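Local coordinates for arylmalonate decarboxylase (Bordetella bronchiseptica, PDB 3DTV), which catalyses the decarboxylation of 2-aryl-2-methylmalonates, taking up a proton and releasing carbon dioxide to give 2-arylpropionates, at residues Thr6-Met11 against Asp30-Ala35; Pro21-Arg26 against Ser211-Phe216; Ala67-Leu72 against Gly98-Thr103. All coordinates share one frame; numbering follows the deposited sequence.

Overall arrangement
Contacts 1 and 3 belong to the same four-stranded parallel sheet, ordered 33-37, 9-13, 69-72, 101-103. Contact 1, partly buried, pairs the first two strands, and contact 3, buried, the last two. G10 ties the two pairs together through backbone bonds to V69 and S71. Contact 2 lies nearest the centre of the chain. It packs helix 20-25, which links the two strands of contact 1, against helix 211-223, which follows strand 208-210 of a second parallel sheet. Contacts 1 and 3 rest on direct backbone hydrogen bonds. Contact 2 instead uses a phenyl ring, a glycine and two bridging waters, one weakly bonded at G24 N. M11 and F33 reach from contact 1 into contact 2.

Contact 1: residues Thr6-Met11 against Asp30-Ala35; sequences TPTIGM and DLPFIA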
loop_
_atom_site.group_PDB
_atom_site.type_symbol
_atom_site.label_atom_id
_atom_site.label_comp_id
_atom_site.label_asym_id
_atom_site.label_seq_id
_atom_site.Cartn_x
_atom_site.Cartn_y
_atom_site.Cartn_z
ATOM N N THR D 6 -2.127 18.414 -11.383
ATOM C CA THR D 6 -1.410 17.241 -11.918
ATOM C C THR D 6 -0.047 16.992 -11.277
ATOM O O THR D 6 0.982 17.054 -11.956
ATOM C CB THR D 6 -1.182 17.342 -13.449
ATOM O OG1 THR D 6 -0.563 18.607 -13.749
ATOM C CG2 THR D 6 -2.501 17.157 -14.234
ATOM N N PRO D 7 -0.026 16.697 -9.968
ATOM C CA PRO D 7 1.277 16.550 -9.292
ATOM C C PRO D 7 2.049 15.319 -9.765
ATOM O O PRO D 7 1.443 14.270 -10.063
ATOM C CB PRO D 7 0.890 16.428 -7.813
ATOM C CG PRO D 7 -0.583 15.932 -7.832
ATOM C CD PRO D 7 -1.181 16.494 -9.068
ATOM N N THR D 8 3.380 15.424 -9.846
ATOM C CA THR D 8 4.178 14.214 -10.141
ATOM C C THR D 8 4.291 13.355 -8.877
ATOM O O THR D 8 4.895 13.765 -7.913
ATOM C CB THR D 8 5.580 14.550 -10.708
ATOM O OG1 THR D 8 5.441 15.187 -11.998
ATOM C CG2 THR D 8 6.420 13.295 -10.828
ATOM N N ILE D 9 3.678 12.176 -8.888
ATOM C CA ILE D 9 3.732 11.247 -7.752
ATOM C C ILE D 9 4.996 10.353 -7.805
ATOM O O ILE D 9 5.193 9.588 -8.744
ATOM C CB ILE D 9 2.447 10.354 -7.702
ATOM C CG1 ILE D 9 1.189 11.238 -7.690
ATOM C CG2 ILE D 9 2.506 9.375 -6.498
ATOM C CD1 ILE D 9 1.163 12.301 -6.553
ATOM N N GLY D 10 5.855 10.471 -6.805
ATOM C CA GLY D 10 7.062 9.661 -6.687
ATOM C C GLY D 10 6.859 8.451 -5.792
ATOM O O GLY D 10 6.330 8.550 -4.671
ATOM N N MET D 11 7.266 7.287 -6.256
ATOM C CA MET D 11 7.127 6.105 -5.392
ATOM C C MET D 11 8.390 5.291 -5.346
ATOM O O MET D 11 8.978 5.053 -6.403
ATOM C CB MET D 11 5.976 5.214 -5.916
ATOM C CG MET D 11 4.568 5.812 -5.627
ATOM S SD MET D 11 3.273 4.652 -6.157
ATOM C CE MET D 11 1.916 5.258 -5.176
ATOM N N ASP D 30 -4.461 11.843 -15.595
ATOM C CA ASP D 30 -3.455 12.778 -16.040
ATOM C C ASP D 30 -2.240 12.916 -15.101
ATOM O O ASP D 30 -1.322 13.686 -15.404
ATOM C CB ASP D 30 -4.084 14.136 -16.317
ATOM C CG ASP D 30 -5.033 14.101 -17.511
ATOM O OD1 ASP D 30 -4.768 13.387 -18.527
ATOM O OD2 ASP D 30 -6.051 14.811 -17.413
ATOM N N LEU D 31 -2.225 12.201 -13.977
ATOM C CA LEU D 31 -1.111 12.386 -13.004
ATOM C C LEU D 31 0.170 11.721 -13.470
ATOM O O LEU D 31 0.201 10.515 -13.599
ATOM C CB LEU D 31 -1.496 11.936 -11.586
ATOM C CG LEU D 31 -1.904 13.068 -10.612
ATOM C CD1 LEU D 31 -2.826 14.021 -11.305
ATOM C CD2 LEU D 31 -2.588 12.561 -9.383
ATOM N N PRO D 32 1.234 12.503 -13.712
ATOM C CA PRO D 32 2.528 11.869 -13.922
ATOM C C PRO D 32 2.991 11.152 -12.640
ATOM O O PRO D 32 2.672 11.593 -11.542
ATOM C CB PRO D 32 3.474 13.046 -14.169
ATOM C CG PRO D 32 2.642 14.202 -14.440
ATOM C CD PRO D 32 1.349 13.977 -13.719
ATOM N N PHE D 33 3.703 10.040 -12.797
ATOM C CA PHE D 33 4.283 9.338 -11.661
ATOM C C PHE D 33 5.635 8.782 -12.075
ATOM O O PHE D 33 5.838 8.490 -13.263
ATOM C CB PHE D 33 3.371 8.229 -11.150
ATOM C CG PHE D 33 3.151 7.133 -12.146
ATOM C CD1 PHE D 33 3.905 5.964 -12.077
ATOM C CD2 PHE D 33 2.161 7.260 -13.157
ATOM C CE1 PHE D 33 3.745 4.984 -12.990
ATOM C CE2 PHE D 33 1.974 6.235 -14.072
ATOM C CZ PHE D 33 2.755 5.093 -13.991
ATOM N N ILE D 34 6.550 8.660 -11.102
ATOM C CA ILE D 34 7.895 8.126 -11.310
ATOM C C ILE D 34 8.176 7.155 -10.170
ATOM O O ILE D 34 7.790 7.404 -9.026
ATOM C CB ILE D 34 8.967 9.247 -11.218
ATOM C CG1 ILE D 34 8.718 10.326 -12.293
ATOM C CG2 ILE D 34 10.384 8.657 -11.357
ATOM C CD1 ILE D 34 9.563 11.557 -12.082
ATOM N N ALA D 35 8.821 6.042 -10.499
ATOM C CA ALA D 35 9.165 5.000 -9.550
ATOM C C ALA D 35 10.673 4.910 -9.444
ATOM O O ALA D 35 11.394 5.131 -10.412
ATOM C CB ALA D 35 8.542 3.613 -9.982
#
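L31 lays its branched end over the start of the neighbouring segment. Its CD1 lies 3.6 Å from T6 CA and also touches the P7 ring at CD. The side chains of P7 and L31 meet at a slant. P32 comes next and faces the other segment. Its CB meets T8 OG1 at 3.6 Å, and its CD packs against T6 O. T8 OG1 lies beside the backbone N (chi1 -65°). This sends the other branch of T8 away from that N, and T8 CG2 meets I34 CD1 at 3.8 Å.

From I9 onward the two strands pair in parallel. I9 N donates to P32 O at 2.9 Å, and I34 N donates to I9 O. M11 N donates to I34 O at 2.8 Å, and this bond runs almost straight out from the carbonyl. I34 therefore bonds through both its N and its O to I9 and M11 on either side of G10. CA-H groups of F33 and A35 also approach I9 O and M11 O. I9, M11, F33 and A35 share one face of the sheet. I9 CB touches F33 CB there, while the F33 ring leads away from the pair.

These strands are the two ends of a beta-alpha-beta unit whose connection carries helix 20-25. M11, F33 and A35 all touch P21 of that helix. P7, I9, M11 and L31 rest on helix 211-223. On its other edge, strand 9-13 bonds through G10 to strand 69-72.

Contact 2: residues Pro21-Arg26 against Ser211-Phe216; sequences PADGAR and SSPAGF
F216 reaches from helix 211-223 across the backbone of helix 20-25. Its CB sits 3.5 Å from G24 CA. CG is anti to the backbone N (chi1 -152°), which lays the ring along the G24-A25 peptide. CG meets G24 C at 3.6 Å, and CD1 passes near G24 O. F216 CD2 is 3.4 Å from A25 N. It also approaches P21 O obliquely. CE2 continues past the same two atoms and also touches A25 CB at 3.8 Å. CZ ends near A25 CA. G24 C and A25 N lie over one face of the ring, offset toward its rim. The ring of Y28 also meets F216, with the two planes at about 20°.

The helix segments cross at -66°, with axes 7.3 Å apart. G24 stands at the crossing, its CA 3.7 Å from P213 CA. G24 has no side chain, and F216 CB packs directly on its CA, consistent with this close approach.

Polar atoms meet on the flank toward S212. D23 OD2 packs beside S212 CB and P213 CD. One water accepts from S212 OG and donates to D23 OD2. A second water donates to S212 O at 2.6 Å and accepts a weak bond from G24 N.

Helix 211-223 follows strand 208-210 of one sheet, and helix 20-25 connects strands 9-13 and 33-37 of the other, so the crossing joins the two halves of the chain. A25 N already donates to P21 O within its own helix, so the phenyl ring covers a peptide group whose N-H is satisfied. The buried D23 carboxylate is held at OD2 by T193 OG1 and a water and, weakly, at OD1 by L194 N. The polar links across the crossing run through water, while the ring packs directly on the backbone.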
loop_
_atom_site.group_PDB
_atom_site.type_symbol
_atom_site.label_atom_id
_atom_site.label_comp_id
_atom_site.label_asym_id
_atom_site.label_seq_id
_atom_site.Cartn_x
_atom_site.Cartn_y
_atom_site.Cartn_z
ATOM N N PRO D 21 2.801 1.118 -8.643
ATOM C CA PRO D 21 2.479 2.476 -9.035
ATOM C C PRO D 21 1.358 2.542 -10.092
ATOM O O PRO D 21 0.508 3.421 -10.018
ATOM C CB PRO D 21 3.810 2.988 -9.591
ATOM C CG PRO D 21 4.832 2.243 -8.810
ATOM C CD PRO D 21 4.246 0.856 -8.772
ATOM N N ALA D 22 1.383 1.635 -11.072
ATOM C CA ALA D 22 0.425 1.658 -12.192
ATOM C C ALA D 22 -0.982 1.236 -11.751
ATOM O O ALA D 22 -2.002 1.565 -12.405
ATOM C CB ALA D 22 0.919 0.780 -13.369
ATOM N N ASP D 23 -1.032 0.502 -10.645
ATOM C CA ASP D 23 -2.283 0.141 -10.019
ATOM C C ASP D 23 -3.056 1.360 -9.530
ATOM O O ASP D 23 -4.270 1.477 -9.772
ATOM C CB ASP D 23 -2.068 -0.856 -8.882
ATOM C CG ASP D 23 -3.270 -1.786 -8.684
ATOM O OD1 ASP D 23 -4.174 -1.779 -9.537
ATOM O OD2 ASP D 23 -3.312 -2.517 -7.676
ATOM N N GLY D 24 -2.381 2.269 -8.844
ATOM C CA GLY D 24 -3.012 3.529 -8.454
ATOM C C GLY D 24 -3.117 4.533 -9.588
ATOM O O GLY D 24 -4.107 5.277 -9.683
ATOM N N ALA D 25 -2.114 4.565 -10.463
ATOM C CA ALA D 25 -2.149 5.488 -11.607
ATOM C C ALA D 25 -3.422 5.332 -12.447
ATOM O O ALA D 25 -3.901 6.285 -13.071
ATOM C CB ALA D 25 -0.917 5.321 -12.484
ATOM N N ARG D 26 -3.952 4.114 -12.476
ATOM C CA ARG D 26 -5.219 3.829 -13.156
ATOM C C ARG D 26 -6.352 4.768 -12.693
ATOM O O ARG D 26 -7.216 5.162 -13.499
ATOM C CB ARG D 26 -5.627 2.390 -12.941
ATOM C CG ARG D 26 -6.623 1.930 -14.034
ATOM C CD ARG D 26 -7.726 1.021 -13.596
ATOM N NE ARG D 26 -7.337 -0.377 -13.431
ATOM C CZ ARG D 26 -8.096 -1.429 -13.739
ATOM N NH1 ARG D 26 -9.283 -1.257 -14.297
ATOM N NH2 ARG D 26 -7.641 -2.677 -13.515
ATOM N N SER D 211 -3.891 -1.899 -0.609
ATOM C CA SER D 211 -2.801 -1.027 -0.238
ATOM C C SER D 211 -2.109 -0.382 -1.439
ATOM O O SER D 211 -1.604 0.718 -1.311
ATOM C CB SER D 211 -1.785 -1.757 0.657
ATOM O OG SER D 211 -1.242 -2.851 -0.061
ATOM N N SER D 212 -2.084 -1.048 -2.590
ATOM C CA SER D 212 -1.376 -0.530 -3.753
ATOM C C SER D 212 -1.934 0.762 -4.326
ATOM O O SER D 212 -1.214 1.757 -4.443
ATOM C CB SER D 212 -1.336 -1.574 -4.866
ATOM O OG SER D 212 -0.685 -2.732 -4.434
ATOM N N PRO D 213 -3.210 0.748 -4.708
ATOM C CA PRO D 213 -3.852 1.942 -5.173
ATOM C C PRO D 213 -4.037 2.990 -4.062
ATOM O O PRO D 213 -4.007 4.195 -4.349
ATOM C CB PRO D 213 -5.213 1.423 -5.667
ATOM C CG PRO D 213 -5.452 0.192 -4.881
ATOM C CD PRO D 213 -4.125 -0.411 -4.719
ATOM N N ALA D 214 -4.254 2.547 -2.824
ATOM C CA ALA D 214 -4.427 3.481 -1.700
ATOM C C ALA D 214 -3.165 4.330 -1.551
ATOM O O ALA D 214 -3.241 5.527 -1.220
ATOM C CB ALA D 214 -4.681 2.714 -0.375
ATOM N N GLY D 215 -2.020 3.716 -1.771
ATOM C CA GLY D 215 -0.711 4.421 -1.687
ATOM C C GLY D 215 -0.719 5.602 -2.662
ATOM O O GLY D 215 -0.310 6.686 -2.305
ATOM N N PHE D 216 -1.209 5.394 -3.888
ATOM C CA PHE D 216 -1.290 6.465 -4.882
ATOM C C PHE D 216 -2.278 7.546 -4.421
ATOM O O PHE D 216 -1.967 8.733 -4.438
ATOM C CB PHE D 216 -1.734 5.883 -6.229
ATOM C CG PHE D 216 -1.239 6.657 -7.426
ATOM C CD1 PHE D 216 -1.859 7.865 -7.802
ATOM C CD2 PHE D 216 -0.186 6.183 -8.173
ATOM C CE1 PHE D 216 -1.384 8.605 -8.881
ATOM C CE2 PHE D 216 0.286 6.898 -9.242
ATOM C CZ PHE D 216 -0.318 8.121 -9.612
HETATM O O HOH W 1 -0.916 -3.940 -6.897
HETATM O O HOH W 2 -0.228 2.782 -6.573
#

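Contact 3: residues Ala67-Leu72 against Gly98-Thr103; sequences AAVVSL and GLPCTT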
loop_
_atom_site.group_PDB
_atom_site.type_symbol
_atom_site.label_atom_id
_atom_site.label_comp_id
_atom_site.label_asym_id
_atom_site.label_seq_id
_atom_site.Cartn_x
_atom_site.Cartn_y
_atom_site.Cartn_z
ATOM N N ALA D 67 9.693 14.784 -8.541
ATOM C CA ALA D 67 8.575 14.405 -7.700
ATOM C C ALA D 67 8.109 15.568 -6.828
ATOM O O ALA D 67 8.925 16.350 -6.316
ATOM C CB ALA D 67 8.920 13.207 -6.816
ATOM N N ALA D 68 6.787 15.644 -6.636
ATOM C CA ALA D 68 6.182 16.577 -5.671
ATOM C C ALA D 68 6.044 15.913 -4.316
ATOM O O ALA D 68 5.938 16.579 -3.279
ATOM C CB ALA D 68 4.737 16.998 -6.193
ATOM N N VAL D 69 5.953 14.584 -4.341
ATOM C CA VAL D 69 5.733 13.785 -3.142
ATOM C C VAL D 69 6.427 12.433 -3.326
ATOM O O VAL D 69 6.609 11.976 -4.454
ATOM C CB VAL D 69 4.219 13.561 -2.856
ATOM C CG1 VAL D 69 3.549 12.703 -3.932
ATOM C CG2 VAL D 69 4.006 12.881 -1.516
ATOM N N VAL D 70 6.825 11.803 -2.216
ATOM C CA VAL D 70 7.443 10.486 -2.269
ATOM C C VAL D 70 6.764 9.517 -1.324
ATOM O O VAL D 70 6.627 9.835 -0.171
ATOM C CB VAL D 70 8.966 10.571 -1.882
ATOM C CG1 VAL D 70 9.556 9.171 -1.793
ATOM C CG2 VAL D 70 9.735 11.374 -2.908
ATOM N N SER D 71 6.336 8.343 -1.813
ATOM C CA SER D 71 5.775 7.311 -0.951
ATOM C C SER D 71 6.616 6.067 -1.053
ATOM O O SER D 71 6.969 5.627 -2.163
ATOM C CB SER D 71 4.340 6.981 -1.346
ATOM O OG SER D 71 3.818 5.977 -0.490
ATOM N N LEU D 72 6.964 5.507 0.105
ATOM C CA LEU D 72 7.585 4.185 0.184
ATOM C C LEU D 72 6.516 3.099 0.082
ATOM O O LEU D 72 5.762 2.897 1.026
ATOM C CB LEU D 72 8.386 4.034 1.505
ATOM C CG LEU D 72 9.093 2.690 1.718
ATOM C CD1 LEU D 72 10.200 2.393 0.603
ATOM C CD2 LEU D 72 9.730 2.651 3.078
ATOM N N GLY D 98 12.958 17.704 1.578
ATOM C CA GLY D 98 12.192 18.965 1.545
ATOM C C GLY D 98 10.868 18.792 0.823
ATOM O O GLY D 98 10.204 19.761 0.467
ATOM N N LEU D 99 10.470 17.538 0.636
ATOM C CA LEU D 99 9.161 17.202 0.075
ATOM C C LEU D 99 8.291 16.535 1.146
ATOM O O LEU D 99 8.808 16.002 2.120
ATOM C CB LEU D 99 9.354 16.222 -1.083
ATOM C CG LEU D 99 10.177 16.710 -2.285
ATOM C CD1 LEU D 99 10.223 15.506 -3.239
ATOM C CD2 LEU D 99 9.398 17.911 -2.935
ATOM N N PRO D 100 6.966 16.518 0.959
ATOM C CA PRO D 100 6.156 15.659 1.802
ATOM C C PRO D 100 6.326 14.187 1.432
ATOM O O PRO D 100 6.352 13.809 0.254
ATOM C CB PRO D 100 4.704 16.143 1.531
ATOM C CG PRO D 100 4.739 16.822 0.237
ATOM C CD PRO D 100 6.157 17.306 -0.005
ATOM N N CYS D 101 6.528 13.356 2.439
ATOM C CA CYS D 101 6.858 11.966 2.226
ATOM C C CYS D 101 5.891 11.170 3.050
ATOM O O CYS D 101 5.366 11.653 4.077
ATOM C CB CYS D 101 8.303 11.661 2.648
ATOM S SG CYS D 101 9.462 12.498 1.590
ATOM N N THR D 102 5.638 9.953 2.609
ATOM C CA THR D 102 4.670 9.083 3.282
ATOM C C THR D 102 5.037 7.642 2.930
ATOM O O THR D 102 6.016 7.415 2.188
ATOM C CB THR D 102 3.220 9.387 2.838
ATOM O OG1 THR D 102 2.308 8.548 3.550
ATOM C CG2 THR D 102 3.050 9.162 1.304
ATOM N N THR D 103 4.306 6.681 3.501
ATOM C CA THR D 103 4.496 5.281 3.182
ATOM C C THR D 103 3.162 4.594 2.916
ATOM O O THR D 103 2.117 5.118 3.210
ATOM C CB THR D 103 5.188 4.499 4.325
ATOM O OG1 THR D 103 4.285 4.401 5.422
ATOM C CG2 THR D 103 6.496 5.186 4.795
#
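The strand segments 69-72 and 101-103 run parallel, 4.4 Å apart at closest approach and crossing at -23°, and three backbone bonds join them. V70 N donates to P100 O at 3.2 Å, T102 N to V70 O, and L72 N to T102 O. Ahead of the strands, L99 fits against the turn at A67 and A68. Its CD1 is 3.4 Å from A67 O, and its CD2 lies near A68 O. The P100 ring touches the same A68 carbonyl through CD at 3.4 Å. The V70 side chain stands roughly perpendicular to that of L99, with V70 CG2 near L99 CD1.

The pair forms the two strands of a beta-alpha-beta unit with helix 83-97 between them. V70, L72 and C101 turn one face of the sheet toward that helix. V70 CB meets C101 SG at 4.0 Å, and L72 CB meets T103 CG2. On the other face T102 OG1 points back from the N (chi1 -178°), which turns the methyl T102 CG2 toward S71, 3.7 Å from S71 CB. The hydroxyl OG1 bonds to D218 of helix 211-223. V69 and P100 also pack on that helix, at L222. T103 is the N-cap of helix 104-115. Its OG1 bonds to N86 OD1 and weakly to T106 N.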